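Local coordinates for carboxylesterase (Uncultured bacterium, PDB 5GMX), which hydrolyses carboxylic esters as a family VIII carboxylesterase of the beta-lactamase clan and also acts on oxyimino cephalosporins, at residues Trp100-Ala105 / Ala173-Gly178; Ala329-Pro334 / Asn369-Pro374. All coordinates share one frame; numbering follows the deposited sequence.

Interaction 1. Residues Trp100-Ala105 / Ala173-Gly178; sequences WPEFAA and ARRVTG
The CD1-NE1 edge of the Trp100 indole lies over one face of the Arg175 guanidinium, offset toward its rim. Of the guanidinium atoms, only Arg175 NE stands over the indole face. CD1 of Trp100 is 3.6 Å from Arg175 CZ, and Trp100 NE1 is 3.5 Å from Arg175 NH2. The two side chains cross at about a right angle, yet their planes are only 40° apart. The guanidinium therefore leans against the rim of the indole and does not lie flat on it. The ring reaches this place with CG of Trp100 anti to the backbone N. The arginine chain bends at chi2 and then runs out straight at chi3, which carries its flat end from the helix to the loop.

Glu102 meets the same guanidinium. Its OE1 accepts a hydrogen bond from Arg175 NH1 at 3.1 Å, part of a salt bridge. The bond is bent, at 136°, and uses the syn lone pair of OE1. The carboxylate is turned steeply against the guanidinium, with the planes 78° apart, so this is not the coplanar two-pronged pairing of an ideal Arg-Glu bridge. Pro101 adds a light touch, its CD 3.9 Å from Arg175 NH1.

The contact joins the C-terminal part of helix 165-175 to the loop after helix 96-99, which contains a short 3-10 segment. A Schellman motif ends the arginine's helix, with Gly178 as its C-prime residue. Trp100 is buried and also packs on Cys142 and Ala146 of helix 138-146.

Arg175 NE forms a salt bridge with Glu171, one turn earlier. Arg179 brings a like charge close to Arg175 NH2. Two carboxylates on Arg175 probably help to balance that charge, and the indole edge on its face probably restricts its rotation.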
ATOM      1  N   TRP A 100     -22.467   2.087   6.013  1.00 18.75           N
ATOM      2  CA  TRP A 100     -22.043   1.245   7.128  1.00 19.91           C
ATOM      3  C   TRP A 100     -22.692   1.816   8.385  1.00 21.38           C
ATOM      4  O   TRP A 100     -22.066   2.567   9.128  1.00 19.57           O
ATOM      5  CB  TRP A 100     -20.515   1.234   7.229  1.00 17.73           C
ATOM      6  CG  TRP A 100     -19.907   0.384   8.317  1.00 16.45           C
ATOM      7  CD1 TRP A 100     -20.556  -0.456   9.181  1.00 23.23           C
ATOM      8  CD2 TRP A 100     -18.514   0.294   8.642  1.00 18.89           C
ATOM      9  NE1 TRP A 100     -19.652  -1.054  10.024  1.00 18.73           N
ATOM     10  CE2 TRP A 100     -18.391  -0.615   9.712  1.00 19.51           C
ATOM     11  CE3 TRP A 100     -17.356   0.897   8.132  1.00 19.36           C
ATOM     12  CZ2 TRP A 100     -17.159  -0.933  10.284  1.00 16.73           C
ATOM     13  CZ3 TRP A 100     -16.131   0.579   8.702  1.00 19.36           C
ATOM     14  CH2 TRP A 100     -16.044  -0.329   9.769  1.00 19.90           C
ATOM     15  N   PRO A 101     -23.977   1.496   8.593  1.00 20.86           N
ATOM     16  CA  PRO A 101     -24.830   2.143   9.607  1.00 19.84           C
ATOM     17  C   PRO A 101     -24.277   2.041  11.016  1.00 15.38           C
ATOM     18  O   PRO A 101     -24.306   3.026  11.758  1.00 17.47           O
ATOM     19  CB  PRO A 101     -26.155   1.378   9.496  1.00 21.29           C
ATOM     20  CG  PRO A 101     -26.145   0.794   8.111  1.00 21.23           C
ATOM     21  CD  PRO A 101     -24.700   0.470   7.825  1.00 22.38           C
ATOM     22  N   GLU A 102     -23.756   0.868  11.367  1.00 15.96           N
ATOM     23  CA  GLU A 102     -23.186   0.645  12.694  1.00 21.57           C
ATOM     24  C   GLU A 102     -22.041   1.603  13.005  1.00 18.37           C
ATOM     25  O   GLU A 102     -21.724   1.853  14.172  1.00 15.20           O
ATOM     26  CB  GLU A 102     -22.682  -0.796  12.838  1.00 19.15           C
ATOM     27  CG  GLU A 102     -23.725  -1.872  12.590  1.00 23.66           C
ATOM     28  CD  GLU A 102     -23.722  -2.403  11.154  1.00 31.18           C
ATOM     29  OE1 GLU A 102     -23.490  -1.620  10.202  1.00 22.78           O
ATOM     30  OE2 GLU A 102     -23.958  -3.619  10.986  1.00 37.08           O
ATOM     31  N   PHE A 103     -21.434   2.158  11.961  1.00 15.46           N
ATOM     32  CA  PHE A 103     -20.312   3.067  12.147  1.00 17.70           C
ATOM     33  C   PHE A 103     -20.752   4.369  12.812  1.00 19.72           C
ATOM     34  O   PHE A 103     -19.929   5.103  13.354  1.00 16.17           O
ATOM     35  CB  PHE A 103     -19.635   3.358  10.799  1.00 15.55           C
ATOM     36  CG  PHE A 103     -18.268   3.983  10.919  1.00 14.62           C
ATOM     37  CD1 PHE A 103     -17.141   3.193  11.078  1.00 13.09           C
ATOM     38  CD2 PHE A 103     -18.116   5.352  10.859  1.00 14.54           C
ATOM     39  CE1 PHE A 103     -15.884   3.757  11.166  1.00 13.65           C
ATOM     40  CE2 PHE A 103     -16.857   5.932  10.957  1.00 18.87           C
ATOM     41  CZ  PHE A 103     -15.740   5.131  11.103  1.00 14.85           C
ATOM     42  N   ALA A 104     -22.052   4.655  12.771  1.00 17.96           N
ATOM     43  CA  ALA A 104     -22.564   5.907  13.330  1.00 16.54           C
ATOM     44  C   ALA A 104     -22.435   5.984  14.861  1.00 19.08           C
ATOM     45  O   ALA A 104     -22.553   7.061  15.452  1.00 20.37           O
ATOM     46  CB  ALA A 104     -24.005   6.098  12.921  1.00 18.82           C
ATOM     47  N   ALA A 105     -22.182   4.842  15.492  1.00 18.04           N
ATOM     48  CA  ALA A 105     -22.057   4.766  16.940  1.00 17.38           C
ATOM     49  C   ALA A 105     -20.898   5.618  17.464  1.00 24.39           C
ATOM     50  O   ALA A 105     -19.951   5.924  16.730  1.00 17.36           O
ATOM     51  CB  ALA A 105     -21.869   3.316  17.375  1.00 16.36           C
ATOM     52  N   ALA A 173     -15.816  -0.615   1.223  1.00 16.96           N
ATOM     53  CA  ALA A 173     -15.804  -1.271  -0.085  1.00 16.34           C
ATOM     54  C   ALA A 173     -16.730  -2.487  -0.153  1.00 18.31           C
ATOM     55  O   ALA A 173     -17.444  -2.669  -1.139  1.00 17.44           O
ATOM     56  CB  ALA A 173     -14.380  -1.685  -0.449  1.00 13.61           C
ATOM     57  N   ARG A 174     -16.708  -3.305   0.896  1.00 15.65           N
ATOM     58  CA  ARG A 174     -17.513  -4.513   0.958  1.00 16.87           C
ATOM     59  C   ARG A 174     -18.981  -4.169   1.094  1.00 16.22           C
ATOM     60  O   ARG A 174     -19.828  -4.848   0.519  1.00 18.65           O
ATOM     61  CB  ARG A 174     -17.083  -5.405   2.128  1.00 16.93           C
ATOM     62  CG  ARG A 174     -15.713  -6.032   1.990  1.00 19.03           C
ATOM     63  CD  ARG A 174     -15.424  -7.002   3.134  1.00 19.89           C
ATOM     64  NE  ARG A 174     -16.294  -8.177   3.118  1.00 17.88           N
ATOM     65  CZ  ARG A 174     -17.211  -8.448   4.045  1.00 25.99           C
ATOM     66  NH1 ARG A 174     -17.383  -7.628   5.073  1.00 21.46           N
ATOM     67  NH2 ARG A 174     -17.957  -9.546   3.949  1.00 26.50           N
ATOM     68  N   ARG A 175     -19.285  -3.123   1.860  1.00 16.02           N
ATOM     69  CA  ARG A 175     -20.682  -2.757   2.081  1.00 18.87           C
ATOM     70  C   ARG A 175     -21.352  -2.262   0.811  1.00 22.51           C
ATOM     71  O   ARG A 175     -22.520  -2.586   0.571  1.00 20.23           O
ATOM     72  CB  ARG A 175     -20.832  -1.685   3.164  1.00 17.50           C
ATOM     73  CG  ARG A 175     -20.456  -2.123   4.566  1.00 19.08           C
ATOM     74  CD  ARG A 175     -21.415  -3.144   5.135  1.00 22.62           C
ATOM     75  NE  ARG A 175     -20.963  -3.603   6.448  1.00 25.57           N
ATOM     76  CZ  ARG A 175     -21.683  -3.519   7.561  1.00 25.99           C
ATOM     77  NH1 ARG A 175     -22.912  -3.007   7.525  1.00 23.18           N
ATOM     78  NH2 ARG A 175     -21.184  -3.963   8.707  1.00 24.69           N
ATOM     79  N   VAL A 176     -20.642  -1.490  -0.015  1.00 16.85           N
ATOM     80  CA  VAL A 176     -21.312  -1.002  -1.228  1.00 20.44           C
ATOM     81  C   VAL A 176     -21.350  -2.045  -2.345  1.00 21.64           C
ATOM     82  O   VAL A 176     -21.946  -1.810  -3.401  1.00 20.64           O
ATOM     83  CB  VAL A 176     -20.668   0.284  -1.789  1.00 19.87           C
ATOM     84  CG1 VAL A 176     -20.626   1.360  -0.711  1.00 19.20           C
ATOM     85  CG2 VAL A 176     -19.283   0.010  -2.354  1.00 15.16           C
ATOM     86  N   THR A 177     -20.697  -3.184  -2.130  1.00 19.09           N
ATOM     87  CA  THR A 177     -20.809  -4.302  -3.064  1.00 20.76           C
ATOM     88  C   THR A 177     -21.562  -5.475  -2.409  1.00 23.87           C
ATOM     89  O   THR A 177     -21.383  -6.632  -2.782  1.00 25.80           O
ATOM     90  CB  THR A 177     -19.425  -4.777  -3.567  1.00 20.27           C
ATOM     91  OG1 THR A 177     -18.576  -5.057  -2.449  1.00 18.42           O
ATOM     92  CG2 THR A 177     -18.770  -3.702  -4.436  1.00 16.61           C
ATOM     93  N   GLY A 178     -22.375  -5.162  -1.404  1.00 23.21           N
ATOM     94  CA  GLY A 178     -23.285  -6.131  -0.824  1.00 26.68           C
ATOM     95  C   GLY A 178     -22.657  -7.242  -0.007  1.00 25.73           C
ATOM     96  O   GLY A 178     -23.296  -8.271   0.227  1.00 24.01           O
TER

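Interaction 2. Residues Ala329-Pro334 / Asn369-Pro374; sequences AELYGP and NIFGDP
Leu331 reaches across to the backbone of the facing loop with one methyl. Its CD1 is 3.4 Å from Gly372 N and 3.6 Å from Gly372 CA. The same methyl is 4.0 Å from Phe371 CB and equally far from Phe371 CD1. It thus sits where the phenylalanine side chain leaves the main chain, and it approaches the ring obliquely. CG of Leu331 is anti to the backbone N (chi1 172°), and chi2 directs CD1 at the glycine. Leu331 CG also lies over one face of the neighbouring Tyr332 ring, offset toward its rim.

Phe371 holds a less common conformation. Its CG stands between the backbone N and the carbonyl carbon (chi1 53°). Gly372 follows with a positive phi, which suits glycine, and offers its bare main chain to the leucine.

Both segments are surface loops beside the antiparallel sheet of the beta-lactamase-type fold. Residues 329-334 lie in the loop between strand 325-326 and strand 339-342 and contain a type I turn from Glu330 to Gly333. Residues 369-374 lie in the loop between strand 357-363 and helix 374-385, and Asp373 is the N-cap of that helix. The Phe371 side chain is about 7 Å from the bound phenylmethanesulfonic acid, so this ring lies near the ligand without touching it.

Residues 369-374 are also held by their own polar groups. Asn369 ND2 donates to Asp373 OD2 at 3.1 Å, at an angle of 156°. The amide meets the oxygen from above the carboxylate plane. Asp373 OD2 also forms a salt bridge with Arg375. In 329-334, Tyr332 OH is hydrogen-bonded to Ser342 OG, and its ring meets that of Phe350.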
ATOM      1  N   ALA A 329       8.718  16.946  -0.189  1.00 27.98           N
ATOM      2  CA  ALA A 329      10.176  16.914  -0.130  1.00 30.91           C
ATOM      3  C   ALA A 329      10.750  15.869  -1.087  1.00 28.54           C
ATOM      4  O   ALA A 329      11.732  15.198  -0.765  1.00 28.54           O
ATOM      5  CB  ALA A 329      10.643  16.648   1.301  1.00 26.53           C
ATOM      6  N   GLU A 330      10.106  15.725  -2.246  1.00 25.97           N
ATOM      7  CA  GLU A 330      10.548  14.816  -3.308  1.00 27.35           C
ATOM      8  C   GLU A 330      10.677  13.344  -2.897  1.00 21.84           C
ATOM      9  O   GLU A 330      11.449  12.585  -3.491  1.00 22.47           O
ATOM     10  CB  GLU A 330      11.870  15.315  -3.898  1.00 32.29           C
ATOM     11  CG  GLU A 330      11.738  16.715  -4.497  1.00 36.97           C
ATOM     12  CD  GLU A 330      12.699  16.969  -5.648  1.00 51.51           C
ATOM     13  OE1 GLU A 330      13.803  16.384  -5.646  1.00 58.24           O
ATOM     14  OE2 GLU A 330      12.342  17.747  -6.563  1.00 53.09           O
ATOM     15  N   LEU A 331       9.894  12.950  -1.898  1.00 22.72           N
ATOM     16  CA  LEU A 331       9.769  11.555  -1.487  1.00 23.37           C
ATOM     17  C   LEU A 331       9.495  10.657  -2.685  1.00 21.26           C
ATOM     18  O   LEU A 331      10.070   9.575  -2.806  1.00 19.91           O
ATOM     19  CB  LEU A 331       8.644  11.405  -0.465  1.00 25.88           C
ATOM     20  CG  LEU A 331       8.224   9.998  -0.032  1.00 23.52           C
ATOM     21  CD1 LEU A 331       9.340   9.268   0.688  1.00 26.81           C
ATOM     22  CD2 LEU A 331       6.994  10.090   0.846  1.00 27.01           C
ATOM     23  N   TYR A 332       8.626  11.130  -3.576  1.00 16.83           N
ATOM     24  CA  TYR A 332       8.235  10.368  -4.753  1.00 20.59           C
ATOM     25  C   TYR A 332       8.667  11.051  -6.044  1.00 19.34           C
ATOM     26  O   TYR A 332       7.916  11.053  -7.025  1.00 23.60           O
ATOM     27  CB  TYR A 332       6.713  10.151  -4.778  1.00 18.70           C
ATOM     28  CG  TYR A 332       6.195   9.279  -3.660  1.00 21.62           C
ATOM     29  CD1 TYR A 332       6.935   8.197  -3.199  1.00 18.32           C
ATOM     30  CD2 TYR A 332       4.964   9.538  -3.066  1.00 18.31           C
ATOM     31  CE1 TYR A 332       6.469   7.403  -2.179  1.00 16.52           C
ATOM     32  CE2 TYR A 332       4.490   8.748  -2.044  1.00 16.26           C
ATOM     33  CZ  TYR A 332       5.244   7.683  -1.603  1.00 21.32           C
ATOM     34  OH  TYR A 332       4.770   6.895  -0.580  1.00 22.57           O
ATOM     35  N   GLY A 333       9.867  11.633  -6.042  1.00 23.62           N
ATOM     36  CA  GLY A 333      10.416  12.265  -7.231  1.00 16.96           C
ATOM     37  C   GLY A 333      10.109  13.752  -7.347  1.00 28.40           C
ATOM     38  O   GLY A 333       9.606  14.365  -6.395  1.00 24.06           O
ATOM     39  N   PRO A 334      10.409  14.341  -8.522  1.00 28.94           N
ATOM     40  CA  PRO A 334      10.303  15.781  -8.821  1.00 31.94           C
ATOM     41  C   PRO A 334       8.897  16.325  -9.128  1.00 30.81           C
ATOM     42  O   PRO A 334       8.725  17.542  -9.098  1.00 25.07           O
ATOM     43  CB  PRO A 334      11.191  15.937 -10.061  1.00 28.07           C
ATOM     44  CG  PRO A 334      11.113  14.613 -10.733  1.00 24.51           C
ATOM     45  CD  PRO A 334      11.035  13.596  -9.631  1.00 19.81           C
ATOM     46  N   ASN A 369      12.959   2.717   8.597  1.00 48.16           N
ATOM     47  CA  ASN A 369      12.173   3.784   7.973  1.00 44.75           C
ATOM     48  C   ASN A 369      10.799   3.251   7.546  1.00 41.76           C
ATOM     49  O   ASN A 369      10.630   2.049   7.324  1.00 31.66           O
ATOM     50  CB  ASN A 369      12.904   4.390   6.765  1.00 45.76           C
ATOM     51  CG  ASN A 369      13.154   3.376   5.653  1.00 46.90           C
ATOM     52  OD1 ASN A 369      12.282   3.126   4.819  1.00 44.98           O
ATOM     53  ND2 ASN A 369      14.351   2.797   5.632  1.00 44.74           N
ATOM     54  N   ILE A 370       9.820   4.145   7.442  1.00 40.45           N
ATOM     55  CA  ILE A 370       8.504   3.768   6.929  1.00 43.03           C
ATOM     56  C   ILE A 370       8.208   4.489   5.610  1.00 44.60           C
ATOM     57  O   ILE A 370       7.180   4.239   4.968  1.00 36.48           O
ATOM     58  CB  ILE A 370       7.388   4.049   7.962  1.00 44.84           C
ATOM     59  CG1 ILE A 370       7.336   5.533   8.329  1.00 48.32           C
ATOM     60  CG2 ILE A 370       7.600   3.201   9.207  1.00 43.40           C
ATOM     61  CD1 ILE A 370       5.995   5.969   8.894  1.00 38.08           C
ATOM     62  N   PHE A 371       9.119   5.385   5.227  1.00 36.57           N
ATOM     63  CA  PHE A 371       9.169   5.949   3.878  1.00 39.26           C
ATOM     64  C   PHE A 371      10.524   6.632   3.633  1.00 41.76           C
ATOM     65  O   PHE A 371      11.193   7.062   4.579  1.00 40.89           O
ATOM     66  CB  PHE A 371       8.007   6.933   3.639  1.00 40.18           C
ATOM     67  CG  PHE A 371       7.880   8.014   4.685  1.00 45.48           C
ATOM     68  CD1 PHE A 371       8.697   9.135   4.653  1.00 43.07           C
ATOM     69  CD2 PHE A 371       6.916   7.921   5.680  1.00 46.93           C
ATOM     70  CE1 PHE A 371       8.575  10.132   5.611  1.00 49.34           C
ATOM     71  CE2 PHE A 371       6.789   8.914   6.639  1.00 43.88           C
ATOM     72  CZ  PHE A 371       7.618  10.021   6.606  1.00 41.55           C
ATOM     73  N   GLY A 372      10.931   6.710   2.367  1.00 44.21           N
ATOM     74  CA  GLY A 372      12.145   7.421   1.982  1.00 34.59           C
ATOM     75  C   GLY A 372      13.469   6.694   2.165  1.00 34.58           C
ATOM     76  O   GLY A 372      14.474   7.319   2.492  1.00 39.78           O
ATOM     77  N   ASP A 373      13.475   5.379   1.953  1.00 39.58           N
ATOM     78  CA  ASP A 373      14.711   4.583   1.970  1.00 41.13           C
ATOM     79  C   ASP A 373      15.698   5.025   0.872  1.00 34.61           C
ATOM     80  O   ASP A 373      15.278   5.292  -0.257  1.00 31.59           O
ATOM     81  CB  ASP A 373      14.376   3.095   1.804  1.00 36.85           C
ATOM     82  CG  ASP A 373      15.549   2.177   2.139  1.00 40.27           C
ATOM     83  OD1 ASP A 373      16.556   2.180   1.394  1.00 41.80           O
ATOM     84  OD2 ASP A 373      15.453   1.432   3.137  1.00 36.67           O
ATOM     85  N   PRO A 374      17.006   5.103   1.207  1.00 33.87           N
ATOM     86  CA  PRO A 374      18.115   5.427   0.289  1.00 31.33           C
ATOM     87  C   PRO A 374      18.119   4.612  -1.013  1.00 31.50           C
ATOM     88  O   PRO A 374      18.392   5.165  -2.088  1.00 32.08           O
ATOM     89  CB  PRO A 374      19.360   5.093   1.119  1.00 29.33           C
ATOM     90  CG  PRO A 374      18.936   5.304   2.515  1.00 31.93           C
ATOM     91  CD  PRO A 374      17.477   4.956   2.598  1.00 32.73           C
TER

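The two contacts lie on opposite sides of the chain's centre, with their centres 34 Å apart. They share no helix or strand, and their nearest atoms are about 21 Å apart. Interaction 1 is partly buried. It ties a helix end to a short 3-10 turn, and its chemistry is charged and aromatic. Interaction 2 is a surface contact between two loops of the sheet side, and it is apolar, made by a leucine methyl on a phenylalanine and a glycine. Its polar bonds stay within each loop or go to neighbours. The Phe371 side chain of interaction 2 is about 7 Å from the bound phenylmethanesulfonic acid. Both contacts belong to the same beta-lactamase-type fold.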